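PDB 7CUP: 2,5-dihydroxypyridine 5,6-dioxygenase from Pseudomonas putida KT2440, which catalyses the iron-dependent, dioxygenolytic ring opening of 2,5-dihydroxypyridine between carbons 5 and 6, giving N-formylmaleamate in aerobic nicotinate degradation. Local coordinates for residues 25-30 against 96-101; 219-224 against 282-287; 272-277 against 289-294. All coordinates share one frame; numbering follows the deposited sequence.

Interaction 1. Residues 25-30 against 96-101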
loop_
_atom_site.group_PDB
_atom_site.type_symbol
_atom_site.label_atom_id
_atom_site.label_comp_id
_atom_site.label_asym_id
_atom_site.label_seq_id
_atom_site.Cartn_x
_atom_site.Cartn_y
_atom_site.Cartn_z
ATOM N N GLN A 25 -3.061 30.033 -14.120
ATOM C CA GLN A 25 -1.707 29.470 -13.952
ATOM C C GLN A 25 -1.732 27.946 -14.116
ATOM O O GLN A 25 -2.751 27.295 -13.822
ATOM C CB GLN A 25 -1.149 29.887 -12.610
ATOM C CG GLN A 25 -1.040 31.384 -12.397
ATOM C CD GLN A 25 0.136 31.950 -13.132
ATOM O OE1 GLN A 25 1.288 31.816 -12.697
ATOM N NE2 GLN A 25 -0.160 32.572 -14.264
ATOM N N SER A 26 -0.596 27.400 -14.538
ATOM C CA SER A 26 -0.335 25.943 -14.588
ATOM C C SER A 26 0.743 25.586 -13.569
ATOM O O SER A 26 1.788 26.272 -13.486
ATOM C CB SER A 26 0.026 25.526 -15.966
ATOM O OG SER A 26 -1.134 25.598 -16.777
ATOM N N VAL A 27 0.468 24.565 -12.786
ATOM C CA VAL A 27 1.405 24.050 -11.750
ATOM C C VAL A 27 1.825 22.631 -12.138
ATOM O O VAL A 27 0.938 21.775 -12.372
ATOM C CB VAL A 27 0.740 24.064 -10.369
ATOM C CG1 VAL A 27 1.662 23.450 -9.324
ATOM C CG2 VAL A 27 0.294 25.464 -9.971
ATOM N N ALA A 28 3.124 22.374 -12.160
ATOM C CA ALA A 28 3.702 21.022 -12.233
ATOM C C ALA A 28 4.261 20.668 -10.856
ATOM O O ALA A 28 5.055 21.455 -10.292
ATOM C CB ALA A 28 4.757 20.980 -13.306
ATOM N N VAL A 29 3.848 19.517 -10.341
ATOM C CA VAL A 29 4.378 18.940 -9.080
ATOM C C VAL A 29 5.405 17.882 -9.482
ATOM O O VAL A 29 5.016 16.859 -10.070
ATOM C CB VAL A 29 3.286 18.385 -8.153
ATOM C CG1 VAL A 29 3.917 17.866 -6.866
ATOM C CG2 VAL A 29 2.238 19.436 -7.848
ATOM N N LEU A 30 6.679 18.210 -9.268
ATOM C CA LEU A 30 7.836 17.354 -9.628
ATOM C C LEU A 30 8.139 16.412 -8.464
ATOM O O LEU A 30 8.274 16.884 -7.303
ATOM C CB LEU A 30 9.033 18.239 -9.919
ATOM C CG LEU A 30 10.314 17.459 -10.179
ATOM C CD1 LEU A 30 10.168 16.515 -11.376
ATOM C CD2 LEU A 30 11.461 18.426 -10.351
ATOM N N LEU A 96 4.537 27.453 -12.548
ATOM C CA LEU A 96 5.186 27.215 -11.233
ATOM C C LEU A 96 5.446 25.718 -11.098
ATOM O O LEU A 96 4.540 24.922 -11.445
ATOM C CB LEU A 96 4.273 27.705 -10.109
ATOM C CG LEU A 96 4.894 27.593 -8.707
ATOM C CD1 LEU A 96 4.700 28.881 -7.906
ATOM C CD2 LEU A 96 4.311 26.435 -7.944
ATOM N N VAL A 97 6.647 25.344 -10.681
ATOM C CA VAL A 97 6.998 23.928 -10.360
ATOM C C VAL A 97 7.076 23.844 -8.842
ATOM O O VAL A 97 7.734 24.738 -8.262
ATOM C CB VAL A 97 8.328 23.520 -11.023
ATOM C CG1 VAL A 97 8.766 22.127 -10.579
ATOM C CG2 VAL A 97 8.213 23.606 -12.541
ATOM N N VAL A 98 6.327 22.913 -8.229
ATOM C CA VAL A 98 6.556 22.515 -6.810
ATOM C C VAL A 98 7.550 21.368 -6.844
ATOM O O VAL A 98 7.182 20.299 -7.283
ATOM C CB VAL A 98 5.274 22.073 -6.100
ATOM C CG1 VAL A 98 5.591 21.659 -4.685
ATOM C CG2 VAL A 98 4.225 23.169 -6.140
ATOM N N ASP A 99 8.768 21.590 -6.401
ATOM C CA ASP A 99 9.804 20.536 -6.407
ATOM C C ASP A 99 9.777 19.804 -5.056
ATOM O O ASP A 99 10.167 20.380 -4.035
ATOM C CB ASP A 99 11.131 21.196 -6.782
ATOM C CG ASP A 99 12.320 20.266 -6.722
ATOM O OD1 ASP A 99 12.087 19.042 -6.542
ATOM O OD2 ASP A 99 13.452 20.788 -6.800
ATOM N N THR A 100 9.350 18.546 -5.061
ATOM C CA THR A 100 9.389 17.633 -3.892
ATOM C C THR A 100 10.497 16.597 -4.054
ATOM O O THR A 100 10.485 15.621 -3.288
ATOM C CB THR A 100 8.044 16.922 -3.716
ATOM O OG1 THR A 100 7.826 15.978 -4.773
ATOM C CG2 THR A 100 6.884 17.884 -3.697
ATOM N N MET A 101 11.456 16.789 -4.964
ATOM C CA MET A 101 12.563 15.805 -5.159
ATOM C C MET A 101 13.954 16.457 -5.016
ATOM O O MET A 101 14.931 15.680 -4.997
ATOM C CB MET A 101 12.462 15.087 -6.512
ATOM C CG MET A 101 12.910 15.896 -7.696
ATOM S SD MET A 101 12.928 14.904 -9.229
ATOM C CE MET A 101 14.564 14.207 -9.178
#
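Leu30 and Met101 carry the closest side-chain packing between 25-30 and 96-101, their chains crossing at a slant. The thioether comes against the branch point of the leucine, Met101 SD lying 3.8 Å from Leu30 CG, while Met101 CG rests near Leu30 CD2. Met101 reaches it from a chi1 of 77°, with CG set between its backbone N and carbonyl carbon, and the chain then bends at its last torsion. Asp99 runs alongside Leu30 and points the same way, so that its OD1 passes 3.9 Å from Leu30 CD2. That oxygen is turned to the backbone: Met101 N donates to it at 2.8 Å, closing an Asx turn, and Met102 N is a further donor. Leu30 CB also meets Val97 CG1 at 4.0 Å, on the same face as Ala28. Strand 96-99 is the middle one of a five-stranded parallel sheet and 26-31 its neighbour, the two inclined at 21° and joined by regular backbone bonds from Leu96 N to Ser26 O through Leu30 N to Val98 O. Strand 53-58 borders 26-31 on its far edge. On the other face Val27, Val29, Leu96 and Val98 point together; Val27 CG1 lies 4.1 Å from Val98 CG2, and helices 5-18 and 37-49 cover this layer. Where strand 96-99 ends, Leu30 O is gripped twice by Thr100, by its N at 3.0 Å and by its hydroxyl OG1 at 2.7 Å, the latter approaching well off the carbonyl direction at a C=O...O angle of 135°.

Interaction 2. Residues 219-224 against 282-287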
loop_
_atom_site.group_PDB
_atom_site.type_symbol
_atom_site.label_atom_id
_atom_site.label_comp_id
_atom_site.label_asym_id
_atom_site.label_seq_id
_atom_site.Cartn_x
_atom_site.Cartn_y
_atom_site.Cartn_z
ATOM N N PHE A 219 26.541 17.042 8.235
ATOM C CA PHE A 219 26.859 16.154 9.383
ATOM C C PHE A 219 25.738 16.261 10.425
ATOM O O PHE A 219 25.489 15.286 11.129
ATOM C CB PHE A 219 28.205 16.462 10.047
ATOM C CG PHE A 219 29.422 16.525 9.150
ATOM C CD1 PHE A 219 29.411 16.005 7.869
ATOM C CD2 PHE A 219 30.589 17.134 9.599
ATOM C CE1 PHE A 219 30.536 16.090 7.059
ATOM C CE2 PHE A 219 31.720 17.204 8.793
ATOM C CZ PHE A 219 31.677 16.711 7.509
ATOM N N LYS A 220 25.125 17.428 10.562
ATOM C CA LYS A 220 24.047 17.687 11.551
ATOM C C LYS A 220 24.525 17.355 12.973
ATOM O O LYS A 220 23.785 16.689 13.698
ATOM C CB LYS A 220 22.793 16.903 11.162
ATOM C CG LYS A 220 22.224 17.309 9.817
ATOM C CD LYS A 220 21.345 16.289 9.171
ATOM C CE LYS A 220 20.676 16.859 7.957
ATOM N NZ LYS A 220 20.419 15.807 6.956
ATOM N N ASN A 221 25.709 17.840 13.350
ATOM C CA ASN A 221 26.278 17.709 14.715
ATOM C C ASN A 221 26.448 19.106 15.261
ATOM O O ASN A 221 26.759 19.991 14.477
ATOM C CB ASN A 221 27.650 17.028 14.735
ATOM C CG ASN A 221 27.568 15.562 14.369
ATOM O OD1 ASN A 221 28.477 14.999 13.736
ATOM N ND2 ASN A 221 26.472 14.941 14.779
ATOM N N TYR A 222 26.204 19.279 16.543
ATOM C CA TYR A 222 26.712 20.433 17.318
ATOM C C TYR A 222 28.167 20.128 17.683
ATOM O O TYR A 222 28.411 19.086 18.302
ATOM C CB TYR A 222 25.852 20.655 18.557
ATOM C CG TYR A 222 24.413 20.983 18.273
ATOM C CD1 TYR A 222 24.014 22.278 18.007
ATOM C CD2 TYR A 222 23.426 20.017 18.355
ATOM C CE1 TYR A 222 22.677 22.609 17.837
ATOM C CE2 TYR A 222 22.088 20.323 18.162
ATOM C CZ TYR A 222 21.705 21.624 17.886
ATOM O OH TYR A 222 20.378 21.917 17.676
ATOM N N CYS A 223 29.106 20.988 17.303
ATOM C CA CYS A 223 30.541 20.827 17.671
ATOM C C CYS A 223 30.661 20.750 19.198
ATOM O O CYS A 223 30.061 21.589 19.880
ATOM C CB CYS A 223 31.378 21.978 17.130
ATOM S SG CYS A 223 31.468 21.940 15.327
ATOM N N ARG A 224 31.402 19.785 19.719
ATOM C CA ARG A 224 31.659 19.690 21.179
ATOM C C ARG A 224 33.059 20.237 21.481
ATOM O O ARG A 224 33.338 20.488 22.644
ATOM C CB ARG A 224 31.396 18.251 21.642
ATOM C CG ARG A 224 29.943 17.818 21.489
ATOM C CD ARG A 224 28.996 18.805 22.152
ATOM N NE ARG A 224 29.263 18.964 23.597
ATOM C CZ ARG A 224 28.579 18.361 24.572
ATOM N NH1 ARG A 224 27.564 17.560 24.292
ATOM N NH2 ARG A 224 28.883 18.591 25.838
ATOM N N HIS A 282 15.802 16.208 16.212
ATOM C CA HIS A 282 15.487 15.483 14.955
ATOM C C HIS A 282 16.502 14.356 14.678
ATOM O O HIS A 282 17.614 14.368 15.256
ATOM C CB HIS A 282 15.409 16.511 13.826
ATOM C CG HIS A 282 14.076 17.145 13.699
ATOM N ND1 HIS A 282 13.040 16.488 13.086
ATOM C CD2 HIS A 282 13.621 18.364 14.076
ATOM C CE1 HIS A 282 11.983 17.278 13.101
ATOM N NE2 HIS A 282 12.330 18.444 13.682
ATOM N N ASP A 283 16.099 13.384 13.861
ATOM C CA ASP A 283 17.041 12.417 13.254
ATOM C C ASP A 283 17.591 13.036 11.964
ATOM O O ASP A 283 16.928 13.891 11.352
ATOM C CB ASP A 283 16.407 11.030 13.086
ATOM C CG ASP A 283 16.108 10.345 14.420
ATOM O OD1 ASP A 283 16.921 10.482 15.350
ATOM O OD2 ASP A 283 15.052 9.710 14.540
ATOM N N ARG A 284 18.761 12.579 11.530
ATOM C CA ARG A 284 19.427 13.141 10.330
ATOM C C ARG A 284 18.516 13.026 9.111
ATOM O O ARG A 284 18.484 13.951 8.297
ATOM C CB ARG A 284 20.742 12.412 10.095
ATOM C CG ARG A 284 21.767 12.676 11.177
ATOM C CD ARG A 284 23.164 12.476 10.630
ATOM N NE ARG A 284 24.145 12.748 11.660
ATOM C CZ ARG A 284 24.412 11.931 12.671
ATOM N NH1 ARG A 284 23.786 10.774 12.772
ATOM N NH2 ARG A 284 25.322 12.273 13.564
ATOM N N ASN A 285 17.763 11.950 8.970
ATOM C CA ASN A 285 17.051 11.694 7.694
ATOM C C ASN A 285 15.717 12.446 7.703
ATOM O O ASN A 285 15.006 12.350 6.720
ATOM C CB ASN A 285 16.901 10.188 7.425
ATOM C CG ASN A 285 18.234 9.469 7.231
ATOM O OD1 ASN A 285 19.166 10.024 6.637
ATOM N ND2 ASN A 285 18.340 8.244 7.742
ATOM N N ASP A 286 15.357 13.148 8.766
ATOM C CA ASP A 286 14.068 13.887 8.817
ATOM C C ASP A 286 14.045 14.952 7.728
ATOM O O ASP A 286 12.982 15.207 7.209
ATOM C CB ASP A 286 13.845 14.553 10.168
ATOM C CG ASP A 286 13.616 13.538 11.275
ATOM O OD1 ASP A 286 13.509 12.338 10.954
ATOM O OD2 ASP A 286 13.564 13.951 12.442
ATOM N N GLY A 287 15.177 15.581 7.440
ATOM C CA GLY A 287 15.251 16.709 6.490
ATOM C C GLY A 287 16.662 17.253 6.378
ATOM O O GLY A 287 17.593 16.651 6.928
HETATM O O HOH W 1 20.599 12.664 5.981
#
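Lys220 leaves its backbone with CG anti to the carbonyl carbon (chi1 -62°) and then runs extended, which carries its ammonium group across to the turn at 282-287. Arg284 starts the same way and stays extended as far as NE, so the two chains reach in roughly opposite senses, each to the backbone of the other segment. Lys220 NZ donates to Arg284 O at 3.0 Å and to Gly287 O at 2.9 Å, and it also forms a salt bridge with Asp71. In return Arg284 NE gives a nearly straight bond to Phe219 O, 2.9 Å long with an N-H...O angle of 168°; this oxygen sits at the guanidinium edge, in its plane. Between these polar ends Lys220 CD lies 4.0 Å from Arg284 CB. The contact joins the turn leading into the short strand 221-222, partner of 215-216 in a small antiparallel sheet, to the long connection between strand 263-269 and helix 290-294. Asn221 meets the guanidinium at its edge, ND2 near the guanidinium plane, with the amide plane turned 87° from it; ND2 is 3.1 Å from Arg284 NH2, a meeting of two donors without a hydrogen bond. Within 282-287, Asp286 OD2 accepts from both His282 ND1, at 2.7 Å, and Asp283 N. Further out, Arg284 N and Asn285 N donate to Asp283 of a neighbouring subunit, placing this turn at a subunit interface.

Interaction 3. Residues 272-277 against 289-294; sequences PRAQWT and CMDARA
Asp291 OD1 accepts a hydrogen bond from Gln275 N at 2.9 Å, using the lone pair that faces away from OD2, with an N-H...O angle of 147°. The same oxygen lies 3.2 Å from Ala274 CA, so the carboxylate sits against the backbone where Ala274 passes into Gln275. Asp291 CB lies 3.4 Å from Gln275 O. With CG beside the backbone N (chi1 -84°), the carboxylate of Asp291 is brought round to the 272-277 chain. Ala274 points its methyl at the helix, CB lying 3.7 Å from Asp291 O and 4.1 Å from Ala294 CB. Here the irregular connection after strand 263-269 folds back on the short helix 290-294 that ends it, a few residues ahead of strand 299-303 in the same antiparallel sheet. Cys289 occupies the N-cap, its SG accepting a weak bond from Ala292 N. Beyond the first shell, Arg131 forms a salt bridge with Asp291 OD1 and also donates to Arg273 O, tying the carboxylate to the loop by a second route and probably stabilising its negative charge. Farther along the helix, Arg293 makes a salt bridge with Asp320, an iron ligand.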
loop_
_atom_site.group_PDB
_atom_site.type_symbol
_atom_site.label_atom_id
_atom_site.label_comp_id
_atom_site.label_asym_id
_atom_site.label_seq_id
_atom_site.Cartn_x
_atom_site.Cartn_y
_atom_site.Cartn_z
ATOM N N PRO A 272 13.187 34.113 12.642
ATOM C CA PRO A 272 13.058 33.899 14.079
ATOM C C PRO A 272 12.225 32.661 14.443
ATOM O O PRO A 272 12.324 32.197 15.567
ATOM C CB PRO A 272 12.385 35.193 14.545
ATOM C CG PRO A 272 11.541 35.603 13.367
ATOM C CD PRO A 272 12.385 35.248 12.160
ATOM N N ARG A 273 11.438 32.129 13.510
ATOM C CA ARG A 273 10.662 30.881 13.751
ATOM C C ARG A 273 11.558 29.646 13.550
ATOM O O ARG A 273 11.143 28.543 13.974
ATOM C CB ARG A 273 9.403 30.893 12.884
ATOM C CG ARG A 273 8.411 31.965 13.316
ATOM C CD ARG A 273 7.119 31.957 12.491
ATOM N NE ARG A 273 7.372 32.417 11.132
ATOM C CZ ARG A 273 6.673 32.084 10.049
ATOM N NH1 ARG A 273 5.640 31.259 10.125
ATOM N NH2 ARG A 273 7.024 32.577 8.875
ATOM N N ALA A 274 12.729 29.828 12.938
ATOM C CA ALA A 274 13.787 28.805 12.844
ATOM C C ALA A 274 14.548 28.870 14.161
ATOM O O ALA A 274 14.638 29.960 14.708
ATOM C CB ALA A 274 14.711 29.053 11.676
ATOM N N GLN A 275 15.106 27.758 14.621
ATOM C CA GLN A 275 15.767 27.698 15.943
ATOM C C GLN A 275 17.030 26.853 15.844
ATOM O O GLN A 275 17.003 25.700 15.316
ATOM C CB GLN A 275 14.813 27.137 16.982
ATOM C CG GLN A 275 13.604 28.014 17.237
ATOM C CD GLN A 275 13.992 29.247 18.012
ATOM O OE1 GLN A 275 14.811 29.183 18.916
ATOM N NE2 GLN A 275 13.395 30.375 17.671
ATOM N N TRP A 276 18.099 27.404 16.397
ATOM C CA TRP A 276 19.393 26.703 16.522
ATOM C C TRP A 276 19.197 25.390 17.281
ATOM O O TRP A 276 19.901 24.465 16.972
ATOM C CB TRP A 276 20.368 27.656 17.198
ATOM C CG TRP A 276 21.592 27.017 17.741
ATOM C CD1 TRP A 276 22.661 26.588 17.018
ATOM C CD2 TRP A 276 21.880 26.744 19.126
ATOM N NE1 TRP A 276 23.599 26.057 17.857
ATOM C CE2 TRP A 276 23.152 26.136 19.154
ATOM C CE3 TRP A 276 21.219 26.978 20.335
ATOM C CZ2 TRP A 276 23.775 25.759 20.341
ATOM C CZ3 TRP A 276 21.820 26.585 21.516
ATOM C CH2 TRP A 276 23.083 25.982 21.515
ATOM N N THR A 277 18.237 25.283 18.198
ATOM C CA THR A 277 18.055 24.040 19.005
ATOM C C THR A 277 17.276 22.952 18.234
ATOM O O THR A 277 17.273 21.792 18.672
ATOM C CB THR A 277 17.334 24.335 20.317
ATOM O OG1 THR A 277 16.100 24.961 19.932
ATOM C CG2 THR A 277 18.193 25.146 21.251
ATOM N N CYS A 289 17.569 20.293 7.512
ATOM C CA CYS A 289 17.749 21.222 8.658
ATOM C C CYS A 289 17.876 22.655 8.117
ATOM O O CYS A 289 18.957 23.314 8.207
ATOM C CB CYS A 289 18.909 20.835 9.577
ATOM S SG CYS A 289 18.814 21.713 11.168
ATOM N N MET A 290 16.755 23.160 7.629
ATOM C CA MET A 290 16.605 24.597 7.291
ATOM C C MET A 290 16.647 25.457 8.553
ATOM O O MET A 290 17.061 26.608 8.415
ATOM C CB MET A 290 15.320 24.841 6.504
ATOM C CG MET A 290 15.399 24.303 5.098
ATOM S SD MET A 290 16.876 24.859 4.184
ATOM C CE MET A 290 16.593 26.619 4.121
ATOM N N ASP A 291 16.303 24.913 9.726
ATOM C CA ASP A 291 16.411 25.640 11.014
ATOM C C ASP A 291 17.850 26.144 11.202
ATOM O O ASP A 291 18.022 27.299 11.606
ATOM C CB ASP A 291 15.985 24.747 12.169
ATOM C CG ASP A 291 14.492 24.712 12.392
ATOM O OD1 ASP A 291 13.980 25.648 13.055
ATOM O OD2 ASP A 291 13.849 23.751 11.928
ATOM N N ALA A 292 18.844 25.280 10.952
ATOM C CA ALA A 292 20.273 25.569 11.137
ATOM C C ALA A 292 20.684 26.630 10.121
ATOM O O ALA A 292 21.478 27.492 10.485
ATOM C CB ALA A 292 21.092 24.301 10.984
ATOM N N ARG A 293 20.180 26.568 8.883
ATOM C CA ARG A 293 20.597 27.557 7.854
ATOM C C ARG A 293 19.978 28.927 8.159
ATOM O O ARG A 293 20.611 29.942 7.813
ATOM C CB ARG A 293 20.235 27.108 6.437
ATOM C CG ARG A 293 20.946 25.848 5.971
ATOM C CD ARG A 293 20.600 25.490 4.557
ATOM N NE ARG A 293 21.441 24.380 4.146
ATOM C CZ ARG A 293 21.243 23.104 4.466
ATOM N NH1 ARG A 293 20.195 22.759 5.207
ATOM N NH2 ARG A 293 22.090 22.173 4.033
ATOM N N ALA A 294 18.748 28.975 8.665
ATOM C CA ALA A 294 17.905 30.190 8.597
ATOM C C ALA A 294 17.826 30.936 9.935
ATOM O O ALA A 294 17.330 32.061 9.897
ATOM C CB ALA A 294 16.516 29.893 8.069
#

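How the interactions relate
Interactions 2 and 3 adjoin, their centres 12 Å apart, and alternate along the chain: both use the connection between strand 263-269 and helix 290-294. They meet where Tyr222 OH lies 2.7 Å from Trp276 O, probably hydrogen-bonded, and the two rings stack edge-to-face. The iron, held by His265, Ser302, His318 and Asp320, is about 13 Å from the side chain of Phe219 in interaction 2 and equally about 13 Å from that of Ala294 in interaction 3. Interaction 1 stands apart in the parallel sheet, its centre 28 Å from that of interaction 2 and 25 Å from that of interaction 3, closing before either opens.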